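Local coordinates for RegF protein (Neisseria gonorrhoeae, PDB 4HOJ) that binds glutathione and calcium and, as a stringent starvation protein A of the glutathione transferase superfamily, probably takes part in the stringent response, at residues A[19-24]-A[152-157]; A[53-58]-A[69-74]; A[63-68]-A[98-103]; A[158-163]-A[179-184]. All coordinates share one frame; numbering follows the deposited sequence. Where two conformers were deposited one is given.

Interactions 1 and 3 join the thioredoxin-like domain to the helical domain, so the glutathione site at interaction 3 lies where the two domains meet. Interaction 1 does this through helices 13-25 and 151-161. Interactions 2 and 3 lie within the chain loop that it closes; their segments alternate in sequence and both use helix 65-75. Interaction 4 follows and shares helix 151-161 with interaction 1. The centres of interactions 1, 2 and 3 lie about 12 to 14 Å apart, and interaction 4 is about 11 Å from interaction 1. Interactions 2 and 4 lie farthest apart, about 24 Å between centres. A calcium ion sits at interaction 4, and the second subunit touches interactions 2 and 3.

Interaction 1 (A[19-24]-A[152-157]); sequences RFVLYE and IDVALA
Val154, which meets Phe20 and Val21, follows a residue whose polar atoms are firmly held: Asp153 OD1 takes the backbone N of Ile144 and a probable hydrogen bond from Tyr180 OH. Asp153 OD2 accepts from Ser150 N, and Ser150 OG accepts from Ile152 N. Ser150 directly precedes helix 151-161, so this is an N-capping box of the S/T-x-x-D kind. Across the contact itself the packing is apolar. The Phe20 side chain leaves its helix with CG trans to the backbone N (chi1 -171°), which lays the ring over helix 151-161. Val154 CG2 lies over one ring face, 4.1 Å above the plane and toward the rim. Ala157 CB meets the same ring obliquely, 3.7 Å from Phe20 CE2. Phe20 CE2 also reaches the backbone at Val154 CA, at 3.9 Å. The tightest point is between branches: Val21 CG2 and Val154 CG1 are 3.5 Å apart, closer than usual for carbons, and the two valines cross at about a right angle. Asn69 of helix 65-75 packs beside this pair. All four touching residues are buried. The short helical segments approach to 10.0 Å between axes and run closer to antiparallel than parallel, at 138°. Such helix packing, beside a capping box on the domain 2 helix, is typical of the buried interdomain interface of glutathione transferases.

Interaction 2 (A[53-58]-A[69-74]); sequences PVLVER and NEYIDE
The Tyr71 ring is met at its edge, in its own plane, by Glu57 OE1, while Leu55 CD2 comes obliquely, 3.8 Å from Tyr71 CD2. The Glu57 carboxylate stands almost upright to the ring, with 80° between the planes. Tyr71 OH donates a 2.6 Å hydrogen bond to Glu57 OE1. The hydroxyl meets OE1 on the anti side of the carboxylate, 32° out of its plane. Glu57 can span the gap because its chain is stretched out from the strand, CG pointing opposite the backbone N (chi1 -175°). Its other oxygen, OE2, forms a salt bridge with Arg75. The arginine and the phenol would together help keep the carboxylate ionised, and probably limit its rotation. Deeper in the contact, Leu55 CD2 does the apolar touching. Besides the ring, it meets Ile72 CG1 at 4.1 Å, so one methyl fills the angle between two successive helix side chains. Leu60 and Leu62 of the next strand also pack on Tyr71. The dimer interface is near: in the second subunit Val87 touches the same tyrosine, and Arg89 and Arg93 form salt bridges with Glu74. Strand 54-57 begins just after Pro53, which has a cis peptide bond before it and touches the bound glutathione. A helix packed against a sheet whose inner strand follows a cis-proline is the hallmark of the thioredoxin fold, here the glutathione-binding domain.

Interaction 3 (A[63-68]-A[98-103]); sequences HESNII and RMEKEL. With GSH (glutathione), chain C.
Asn66 ND2 lies over the face of the Glu100 carboxylate, 3.5 Å from Glu100 CD; the two side chains come from opposite directions, with amide and carboxylate planes 45° apart. Water 2 makes the polar link: it accepts from Asn66 ND2 and donates to Glu100 OE2 at 2.6 Å. Glu100 CB points across the contact, and a bend at chi2 (-35°) turns the carboxylate face to Asn66 ND2. Water 1 accepts from Asn66 N and lies 2.9 Å from Glu100 OE1, next to glutathione. Glu64 has a positive phi, the conformation known for this position in glutathione transferases. Its chain folds at chi2 (64°), so that OE1 accepts a 2.7 Å hydrogen bond from glutathione N1. Ser65 OG donates to glutathione O12 at 2.8 Å, while Ser65 N donates to O11 at 2.9 Å. Glutathione's glutamyl carboxylate thus sits at the start of a helix, whose dipole would probably favour it. Arg17 ties Ser65 and Glu100, bonding Ser65 OG through NH1 and bridging Glu100 OE2 through NH2. Glu64 OE2 and Glu100 OE1 are 4.3 Å apart; the glutathione amine on Glu64 and Arg17 on Glu100 probably offset these like charges. Helix 13-25 flanks the site through Phe14 and Arg17. Helix 151-161 packs on Asn66 and Met99, and Tyr97 of the second subunit packs on Glu64.

Interaction 4 (A[158-163]-A[179-184]); sequences PLLWRL and KYAERI. With CA (calcium ion), chain E.
Leu160 CD1 meets the Tyr180 ring at its edge, near its plane, 3.6 Å from Tyr180 CE2. The two side chains cross at about a right angle. The same methyl lies 3.9 Å from Ala181 CB, so one branch of Leu160 wedges between two consecutive residues of helix 175-185. Ile184 CG1 lies over the margin of one face of the Tyr180 ring, 3.7 Å above its plane. Leu131 of helix 117-134 adds to the packing around Leu160. This is the tight, buried part. The other side is polar and looser. Glu182 is partly exposed, and its CB points away from helix 151-161, but its chain bends back at chi2 (-51°). Glu182 OE2 binds a calcium ion at 2.4 Å, and water 3 is another ligand at 2.5 Å. Leu178 also belongs to this metal site. Glu182 OE1 forms a salt bridge with Arg202. Ala181 CB, 3.9 Å from the metal, separates the two environments. The chemistry implies that apolar contacts join the two helices. Calcium and Arg202 probably offset the charge of Glu182 at the polar edge, while the metal is bound by Glu182 and not by residues 158-163.

Interaction 1 (A[19-24]-A[152-157])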
# COMPACT_ATOMS: atom_id res chain seq x y z
N ARG A 19 14.19 -0.60 -11.33
CA ARG A 19 15.51 -0.47 -11.94
C ARG A 19 16.31 0.61 -11.24
O ARG A 19 17.49 0.42 -10.95
CB ARG A 19 15.37 -0.24 -13.47
CG ARG A 19 14.94 -1.51 -14.20
CD ARG A 19 14.85 -1.23 -15.70
NE ARG A 19 13.52 -0.85 -16.17
CZ ARG A 19 13.15 0.35 -16.62
NH1 ARG A 19 11.95 0.50 -17.23
NH2 ARG A 19 13.96 1.38 -16.53
N PHE A 20 15.65 1.72 -10.91
CA PHE A 20 16.33 2.81 -10.22
C PHE A 20 16.87 2.32 -8.85
O PHE A 20 18.04 2.53 -8.52
CB PHE A 20 15.34 3.96 -10.13
CG PHE A 20 15.91 5.27 -9.63
CD1 PHE A 20 17.27 5.50 -9.41
CD2 PHE A 20 15.00 6.31 -9.38
CE1 PHE A 20 17.71 6.77 -8.96
CE2 PHE A 20 15.41 7.56 -8.94
CZ PHE A 20 16.78 7.79 -8.71
N VAL A 21 16.03 1.64 -8.06
CA VAL A 21 16.49 1.12 -6.78
C VAL A 21 17.64 0.16 -6.97
O VAL A 21 18.62 0.22 -6.22
CB VAL A 21 15.35 0.44 -5.96
CG1 VAL A 21 15.92 -0.22 -4.68
CG2 VAL A 21 14.30 1.43 -5.56
N LEU A 22 17.55 -0.76 -7.93
CA LEU A 22 18.59 -1.76 -8.10
C LEU A 22 19.92 -1.13 -8.41
O LEU A 22 20.93 -1.53 -7.83
CB LEU A 22 18.16 -2.80 -9.15
CG LEU A 22 17.06 -3.74 -8.65
CD1 LEU A 22 16.39 -4.41 -9.84
CD2 LEU A 22 17.65 -4.77 -7.70
N TYR A 23 19.94 -0.12 -9.27
CA TYR A 23 21.20 0.55 -9.55
C TYR A 23 21.69 1.43 -8.41
O TYR A 23 22.90 1.56 -8.23
CB TYR A 23 21.10 1.32 -10.87
CG TYR A 23 21.22 0.41 -12.09
CD1 TYR A 23 22.45 -0.12 -12.42
CD2 TYR A 23 20.12 0.08 -12.86
CE1 TYR A 23 22.58 -0.94 -13.51
CE2 TYR A 23 20.25 -0.75 -13.98
CZ TYR A 23 21.49 -1.25 -14.27
OH TYR A 23 21.71 -2.08 -15.35
N GLU A 24 20.77 1.95 -7.58
CA GLU A 24 21.24 2.69 -6.40
C GLU A 24 21.93 1.75 -5.42
O GLU A 24 22.88 2.16 -4.78
CB GLU A 24 20.05 3.40 -5.66
CG GLU A 24 19.49 4.65 -6.36
CD GLU A 24 20.38 5.87 -6.17
OE1 GLU A 24 21.10 5.93 -5.13
OE2 GLU A 24 20.38 6.76 -7.01
N ILE A 152 11.04 7.52 -1.50
CA ILE A 152 9.94 8.33 -1.95
C ILE A 152 10.26 9.09 -3.25
O ILE A 152 9.46 9.20 -4.18
CB ILE A 152 9.36 9.23 -0.80
CG1 ILE A 152 9.28 8.51 0.57
CG2 ILE A 152 8.00 9.76 -1.23
CD1 ILE A 152 8.83 7.11 0.67
N ASP A 153 11.49 9.60 -3.31
CA ASP A 153 12.00 10.17 -4.56
C ASP A 153 12.06 9.14 -5.70
O ASP A 153 11.69 9.40 -6.84
CB ASP A 153 13.39 10.75 -4.33
CG ASP A 153 13.40 11.78 -3.20
OD1 ASP A 153 12.81 12.87 -3.39
OD2 ASP A 153 13.99 11.51 -2.15
N VAL A 154 12.48 7.95 -5.35
CA VAL A 154 12.54 6.88 -6.33
C VAL A 154 11.18 6.62 -6.93
O VAL A 154 11.04 6.48 -8.17
CB VAL A 154 13.06 5.58 -5.70
CG1 VAL A 154 12.84 4.38 -6.63
CG2 VAL A 154 14.53 5.73 -5.33
N ALA A 155 10.15 6.54 -6.08
CA ALA A 155 8.80 6.16 -6.57
C ALA A 155 8.24 7.24 -7.54
O ALA A 155 7.55 6.91 -8.49
CB ALA A 155 7.90 5.96 -5.36
N LEU A 156 8.54 8.51 -7.28
CA LEU A 156 8.00 9.58 -8.10
C LEU A 156 8.81 9.81 -9.38
O LEU A 156 8.25 10.25 -10.38
CB LEU A 156 8.02 10.85 -7.25
CG LEU A 156 7.52 12.13 -7.97
CD1 LEU A 156 6.07 11.98 -8.46
CD2 LEU A 156 7.63 13.32 -7.00
N ALA A 157 10.10 9.46 -9.39
CA ALA A 157 11.00 9.90 -10.46
C ALA A 157 10.51 9.44 -11.85
O ALA A 157 10.65 10.20 -12.77
CB ALA A 157 12.44 9.39 -10.16

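Interaction 2 (A[53-58]-A[69-74])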
# COMPACT_ATOMS: atom_id res chain seq x y z
N PRO A 53 6.29 -4.59 -12.93
CA PRO A 53 7.42 -5.47 -12.68
C PRO A 53 7.11 -6.64 -11.77
O PRO A 53 6.12 -6.65 -10.97
CB PRO A 53 8.41 -4.57 -11.94
CG PRO A 53 7.49 -3.54 -11.20
CD PRO A 53 6.41 -3.28 -12.26
N VAL A 54 7.94 -7.69 -11.85
CA VAL A 54 7.97 -8.81 -10.92
C VAL A 54 9.42 -8.99 -10.49
O VAL A 54 10.35 -8.83 -11.33
CB VAL A 54 7.48 -10.08 -11.60
CG1 VAL A 54 7.69 -11.33 -10.74
CG2 VAL A 54 5.98 -9.93 -11.93
N LEU A 55 9.69 -9.27 -9.23
CA LEU A 55 11.01 -9.63 -8.80
C LEU A 55 11.01 -11.07 -8.34
O LEU A 55 10.11 -11.49 -7.56
CB LEU A 55 11.46 -8.72 -7.67
CG LEU A 55 12.93 -8.86 -7.25
CD1 LEU A 55 13.82 -8.04 -8.21
CD2 LEU A 55 13.16 -8.38 -5.82
N VAL A 56 12.00 -11.84 -8.77
CA VAL A 56 12.20 -13.20 -8.31
C VAL A 56 13.55 -13.32 -7.67
O VAL A 56 14.56 -12.92 -8.26
CB VAL A 56 12.05 -14.23 -9.46
CG1 VAL A 56 12.37 -15.67 -8.96
CG2 VAL A 56 10.63 -14.15 -10.05
N GLU A 57 13.61 -13.85 -6.46
CA GLU A 57 14.90 -14.22 -5.89
C GLU A 57 14.73 -15.55 -5.20
O GLU A 57 14.00 -15.66 -4.20
CB GLU A 57 15.39 -13.16 -4.90
CG GLU A 57 16.77 -13.50 -4.42
CD GLU A 57 17.38 -12.49 -3.47
OE1 GLU A 57 16.65 -11.67 -2.87
OE2 GLU A 57 18.63 -12.54 -3.32
N ARG A 58 15.36 -16.58 -5.75
CA ARG A 58 15.15 -17.95 -5.30
C ARG A 58 13.65 -18.26 -5.29
O ARG A 58 12.98 -18.13 -6.30
CB ARG A 58 15.80 -18.20 -3.94
CG ARG A 58 17.32 -17.98 -3.95
CD ARG A 58 17.93 -18.09 -2.55
NE ARG A 58 19.34 -17.68 -2.52
CZ ARG A 58 20.36 -18.51 -2.36
NH1 ARG A 58 20.13 -19.81 -2.22
NH2 ARG A 58 21.61 -18.05 -2.34
N ASN A 69 10.32 -2.72 -4.01
CA ASN A 69 11.38 -1.77 -3.61
C ASN A 69 11.62 -1.77 -2.12
O ASN A 69 12.77 -1.65 -1.69
CB ASN A 69 11.05 -0.39 -4.11
CG ASN A 69 11.28 -0.28 -5.59
OD1 ASN A 69 11.82 -1.19 -6.22
ND2 ASN A 69 10.85 0.85 -6.16
N GLU A 70 10.55 -1.93 -1.31
CA GLU A 70 10.73 -2.15 0.15
C GLU A 70 11.58 -3.34 0.42
O GLU A 70 12.47 -3.29 1.27
CB GLU A 70 9.39 -2.38 0.86
CG GLU A 70 8.56 -1.13 0.97
CD GLU A 70 8.78 -0.33 2.23
OE1 GLU A 70 9.75 -0.62 2.98
OE2 GLU A 70 7.98 0.60 2.46
N TYR A 71 11.28 -4.43 -0.27
CA TYR A 71 12.08 -5.64 -0.10
C TYR A 71 13.54 -5.36 -0.43
O TYR A 71 14.42 -5.68 0.36
CB TYR A 71 11.51 -6.80 -0.95
CG TYR A 71 12.41 -7.98 -0.96
CD1 TYR A 71 12.50 -8.82 0.15
CD2 TYR A 71 13.17 -8.28 -2.07
CE1 TYR A 71 13.34 -9.92 0.13
CE2 TYR A 71 14.03 -9.38 -2.10
CZ TYR A 71 14.11 -10.19 -1.00
OH TYR A 71 14.92 -11.29 -1.02
N ILE A 72 13.80 -4.76 -1.59
CA ILE A 72 15.18 -4.53 -1.98
C ILE A 72 15.90 -3.68 -0.90
O ILE A 72 17.06 -3.94 -0.56
CB ILE A 72 15.25 -3.91 -3.36
CG1 ILE A 72 14.77 -4.90 -4.40
CG2 ILE A 72 16.73 -3.54 -3.66
CD1 ILE A 72 14.48 -4.23 -5.74
N ASP A 73 15.20 -2.67 -0.39
CA ASP A 73 15.81 -1.79 0.59
C ASP A 73 16.19 -2.55 1.86
O ASP A 73 17.19 -2.23 2.50
CB ASP A 73 14.86 -0.64 0.94
CG ASP A 73 15.56 0.50 1.62
OD1 ASP A 73 16.72 0.82 1.24
OD2 ASP A 73 14.98 1.11 2.54
N GLU A 74 15.37 -3.53 2.24
CA GLU A 74 15.63 -4.29 3.45
C GLU A 74 16.66 -5.39 3.18
O GLU A 74 17.47 -5.71 4.06
CB GLU A 74 14.32 -4.85 4.07
CG GLU A 74 13.41 -3.73 4.61
CD GLU A 74 12.24 -4.24 5.42
OE1 GLU A 74 11.98 -5.47 5.38
OE2 GLU A 74 11.58 -3.39 6.09

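Interaction 3 (A[63-68]-A[98-103])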
# COMPACT_ATOMS: atom_id res chain seq x y z
N HIS A 63 5.37 -8.99 -6.70
CA HIS A 63 4.97 -7.96 -7.65
C HIS A 63 4.58 -6.74 -6.80
O HIS A 63 4.69 -6.76 -5.57
CB HIS A 63 3.83 -8.47 -8.54
CG HIS A 63 2.66 -9.06 -7.79
ND1 HIS A 63 1.54 -8.33 -7.41
CD2 HIS A 63 2.43 -10.33 -7.38
CE1 HIS A 63 0.71 -9.13 -6.76
NE2 HIS A 63 1.22 -10.35 -6.72
N GLU A 64 4.14 -5.70 -7.51
CA GLU A 64 3.84 -4.37 -7.00
C GLU A 64 5.12 -3.63 -6.71
O GLU A 64 5.87 -3.89 -5.75
CB GLU A 64 2.97 -4.46 -5.74
CG GLU A 64 2.40 -3.11 -5.31
CD GLU A 64 1.45 -2.47 -6.28
OE1 GLU A 64 1.03 -3.11 -7.25
OE2 GLU A 64 1.06 -1.31 -5.97
N SER A 65 5.43 -2.68 -7.60
CA SER A 65 6.72 -1.97 -7.58
C SER A 65 7.13 -1.43 -6.22
O SER A 65 8.30 -1.63 -5.84
CB SER A 65 6.71 -0.87 -8.66
OG SER A 65 5.73 0.14 -8.42
N ASN A 66 6.21 -0.81 -5.48
CA ASN A 66 6.68 -0.24 -4.21
C ASN A 66 6.99 -1.32 -3.18
O ASN A 66 7.82 -1.12 -2.31
CB ASN A 66 5.63 0.72 -3.63
CG ASN A 66 5.60 2.04 -4.33
OD1 ASN A 66 6.50 2.43 -5.06
ND2 ASN A 66 4.50 2.75 -4.11
N ILE A 67 6.34 -2.48 -3.29
CA ILE A 67 6.58 -3.61 -2.36
C ILE A 67 7.92 -4.27 -2.73
O ILE A 67 8.74 -4.59 -1.86
CB ILE A 67 5.41 -4.61 -2.46
CG1 ILE A 67 4.18 -3.96 -1.86
CG2 ILE A 67 5.74 -5.89 -1.72
CD1 ILE A 67 3.01 -4.84 -1.84
N ILE A 68 8.20 -4.45 -4.03
CA ILE A 68 9.48 -4.94 -4.48
C ILE A 68 10.57 -4.02 -3.94
O ILE A 68 11.59 -4.48 -3.42
CB ILE A 68 9.49 -4.91 -6.03
CG1 ILE A 68 8.58 -6.04 -6.55
CG2 ILE A 68 10.95 -5.08 -6.54
CD1 ILE A 68 8.31 -5.92 -8.13
N ARG A 98 -0.43 8.08 -0.84
CA ARG A 98 -1.17 9.12 -1.53
C ARG A 98 -0.71 9.30 -2.98
O ARG A 98 -1.55 9.59 -3.83
CB ARG A 98 -1.08 10.42 -0.76
CG ARG A 98 -1.90 10.29 0.56
CD ARG A 98 -2.26 11.59 1.22
NE ARG A 98 -2.92 12.48 0.28
CZ ARG A 98 -2.97 13.79 0.44
NH1 ARG A 98 -2.46 14.33 1.56
NH2 ARG A 98 -3.56 14.53 -0.50
N MET A 99 0.58 9.17 -3.28
CA MET A 99 1.00 9.22 -4.69
C MET A 99 0.39 8.09 -5.49
O MET A 99 -0.03 8.28 -6.63
CB MET A 99 2.51 9.19 -4.82
CG MET A 99 3.21 10.40 -4.23
SD MET A 99 4.87 10.58 -4.86
CE MET A 99 5.65 9.16 -4.09
N GLU A 100 0.26 6.89 -4.93
CA GLU A 100 -0.33 5.79 -5.65
C GLU A 100 -1.75 6.07 -5.95
O GLU A 100 -2.25 5.77 -7.04
CB GLU A 100 -0.21 4.40 -4.95
CG GLU A 100 1.11 3.58 -5.04
CD GLU A 100 1.99 3.64 -6.36
OE1 GLU A 100 2.26 2.63 -7.08
OE2 GLU A 100 2.43 4.70 -6.57
N LYS A 101 -2.47 6.64 -4.98
CA LYS A 101 -3.91 6.83 -5.13
C LYS A 101 -4.31 8.09 -5.93
O LYS A 101 -5.39 8.13 -6.50
CB LYS A 101 -4.54 6.92 -3.72
CG LYS A 101 -6.02 7.24 -3.68
CD LYS A 101 -6.60 6.93 -2.31
CE LYS A 101 -8.05 7.34 -2.25
NZ LYS A 101 -8.76 6.92 -1.02
N GLU A 102 -3.41 9.08 -5.95
CA GLU A 102 -3.76 10.41 -6.52
C GLU A 102 -2.94 10.80 -7.73
O GLU A 102 -3.30 11.77 -8.43
CB GLU A 102 -3.60 11.49 -5.44
CG GLU A 102 -4.43 11.22 -4.20
CD GLU A 102 -4.08 12.12 -3.05
OE1 GLU A 102 -3.40 13.14 -3.25
OE2 GLU A 102 -4.47 11.77 -1.91
N LEU A 103 -1.83 10.13 -7.98
CA LEU A 103 -0.99 10.42 -9.17
C LEU A 103 -0.85 9.20 -10.05
O LEU A 103 -1.11 9.26 -11.26
CB LEU A 103 0.40 10.90 -8.76
CG LEU A 103 0.49 12.28 -8.11
CD1 LEU A 103 1.92 12.49 -7.64
CD2 LEU A 103 0.06 13.40 -9.10
N1 GSH C . 0.57 -1.37 -9.31
CA1 GSH C . 1.58 -1.90 -10.27
C1 GSH C . 2.95 -1.67 -9.74
O11 GSH C . 3.87 -2.49 -10.01
O12 GSH C . 3.15 -0.64 -9.08
CB1 GSH C . 1.36 -1.34 -11.68
CG1 GSH C . 2.20 -2.05 -12.75
CD1 GSH C . 1.69 -1.71 -14.14
OE1 GSH C . 0.77 -0.96 -14.35
N2 GSH C . 2.43 -2.33 -15.13
CA2 GSH C . 2.02 -2.12 -16.52
C2 GSH C . 1.66 -3.49 -17.06
O2 GSH C . 2.23 -4.54 -16.85
CB2 GSH C . 3.08 -1.58 -17.42
SG2 GSH C . 3.75 -0.03 -16.89
N3 GSH C . 0.57 -3.45 -18.02
CA3 GSH C . 0.08 -4.67 -18.64
C3 GSH C . -1.35 -4.84 -18.22
O31 GSH C . -1.95 -4.15 -17.33
O32 GSH C . -1.96 -5.77 -18.80
O HOH W 1 3.49 0.17 -6.13
O HOH W 2 3.94 5.77 -4.71

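Interaction 4 (A[158-163]-A[179-184])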
# COMPACT_ATOMS: atom_id res chain seq x y z
N PRO A 158 10.03 8.22 -12.05
CA PRO A 158 9.61 7.85 -13.43
C PRO A 158 8.50 8.68 -13.97
O PRO A 158 8.43 8.84 -15.21
CB PRO A 158 9.21 6.39 -13.28
CG PRO A 158 10.09 5.91 -12.05
CD PRO A 158 9.93 7.07 -11.13
N LEU A 159 7.61 9.19 -13.13
CA LEU A 159 6.58 10.11 -13.60
C LEU A 159 7.16 11.44 -14.01
O LEU A 159 6.87 11.93 -15.09
CB LEU A 159 5.50 10.28 -12.55
CG LEU A 159 4.49 11.42 -12.80
CD1 LEU A 159 3.82 11.21 -14.16
CD2 LEU A 159 3.46 11.42 -11.68
N LEU A 160 8.03 11.99 -13.20
CA LEU A 160 8.65 13.27 -13.59
C LEU A 160 9.49 13.15 -14.86
O LEU A 160 9.50 14.07 -15.67
CB LEU A 160 9.51 13.81 -12.42
CG LEU A 160 8.73 13.98 -11.11
CD1 LEU A 160 9.65 14.56 -10.01
CD2 LEU A 160 7.58 14.89 -11.36
N TRP A 161 10.14 11.99 -15.06
CA TRP A 161 10.90 11.79 -16.30
C TRP A 161 9.97 11.87 -17.51
O TRP A 161 10.42 12.31 -18.57
CB TRP A 161 11.54 10.40 -16.21
CG TRP A 161 12.39 10.12 -17.41
CD1 TRP A 161 12.07 9.24 -18.40
CD2 TRP A 161 13.64 10.72 -17.78
NE1 TRP A 161 13.04 9.28 -19.39
CE2 TRP A 161 14.03 10.15 -19.01
CE3 TRP A 161 14.46 11.70 -17.19
CZ2 TRP A 161 15.20 10.52 -19.67
CZ3 TRP A 161 15.65 12.04 -17.84
CH2 TRP A 161 15.99 11.45 -19.06
N ARG A 162 8.72 11.44 -17.35
CA ARG A 162 7.75 11.28 -18.42
C ARG A 162 6.85 12.48 -18.61
O ARG A 162 5.91 12.36 -19.44
CB ARG A 162 6.89 10.01 -18.17
CG ARG A 162 7.66 8.71 -18.45
CD ARG A 162 6.93 7.50 -17.80
NE ARG A 162 7.52 6.25 -18.22
CZ ARG A 162 8.68 5.74 -17.79
NH1 ARG A 162 9.37 6.41 -16.85
NH2 ARG A 162 9.11 4.55 -18.20
N LEU A 163 7.12 13.64 -17.99
CA LEU A 163 6.15 14.73 -18.19
C LEU A 163 6.04 15.16 -19.64
O LEU A 163 4.90 15.37 -20.14
CB LEU A 163 6.43 15.94 -17.33
CG LEU A 163 6.44 15.65 -15.83
CD1 LEU A 163 6.79 16.90 -15.05
CD2 LEU A 163 5.11 15.08 -15.39
N LYS A 179 13.11 21.84 -10.95
CA LYS A 179 14.52 21.92 -10.57
C LYS A 179 14.89 20.68 -9.75
O LYS A 179 15.94 20.06 -9.98
CB LYS A 179 14.81 23.21 -9.78
CG LYS A 179 16.23 23.25 -9.19
CD LYS A 179 16.67 24.61 -8.72
CE LYS A 179 18.00 24.52 -7.99
NZ LYS A 179 18.67 25.83 -7.91
N TYR A 180 14.02 20.32 -8.80
CA TYR A 180 14.16 19.05 -8.09
C TYR A 180 14.25 17.85 -9.04
O TYR A 180 15.14 16.99 -8.86
CB TYR A 180 13.01 18.87 -7.07
CG TYR A 180 12.71 17.43 -6.68
CD1 TYR A 180 13.40 16.79 -5.64
CD2 TYR A 180 11.73 16.70 -7.36
CE1 TYR A 180 13.12 15.49 -5.29
CE2 TYR A 180 11.46 15.42 -7.02
CZ TYR A 180 12.15 14.81 -5.99
OH TYR A 180 11.85 13.51 -5.66
N ALA A 181 13.37 17.77 -10.03
CA ALA A 181 13.40 16.63 -10.92
C ALA A 181 14.77 16.57 -11.60
O ALA A 181 15.31 15.49 -11.72
CB ALA A 181 12.31 16.73 -11.95
N GLU A 182 15.30 17.69 -12.08
CA GLU A 182 16.65 17.68 -12.68
C GLU A 182 17.75 17.15 -11.75
O GLU A 182 18.67 16.43 -12.20
CB GLU A 182 17.02 19.06 -13.25
CG GLU A 182 16.10 19.51 -14.39
CD GLU A 182 15.92 18.46 -15.50
OE1 GLU A 182 16.92 17.86 -15.98
OE2 GLU A 182 14.75 18.25 -15.89
N ARG A 183 17.67 17.45 -10.46
CA ARG A 183 18.62 16.88 -9.52
C ARG A 183 18.50 15.36 -9.45
O ARG A 183 19.53 14.69 -9.43
CB ARG A 183 18.48 17.50 -8.14
CG ARG A 183 19.23 18.83 -8.05
CD ARG A 183 19.43 19.26 -6.60
NE ARG A 183 18.20 19.06 -5.83
CZ ARG A 183 17.22 19.95 -5.76
NH1 ARG A 183 17.32 21.12 -6.39
NH2 ARG A 183 16.15 19.69 -5.05
N ILE A 184 17.28 14.82 -9.40
CA ILE A 184 17.12 13.39 -9.39
C ILE A 184 17.71 12.78 -10.66
O ILE A 184 18.41 11.74 -10.61
CB ILE A 184 15.63 13.03 -9.31
CG1 ILE A 184 15.05 13.61 -8.02
CG2 ILE A 184 15.45 11.48 -9.36
CD1 ILE A 184 15.79 13.16 -6.72
CA CA E . 12.71 19.09 -14.99
O HOH W 3 11.22 18.34 -16.80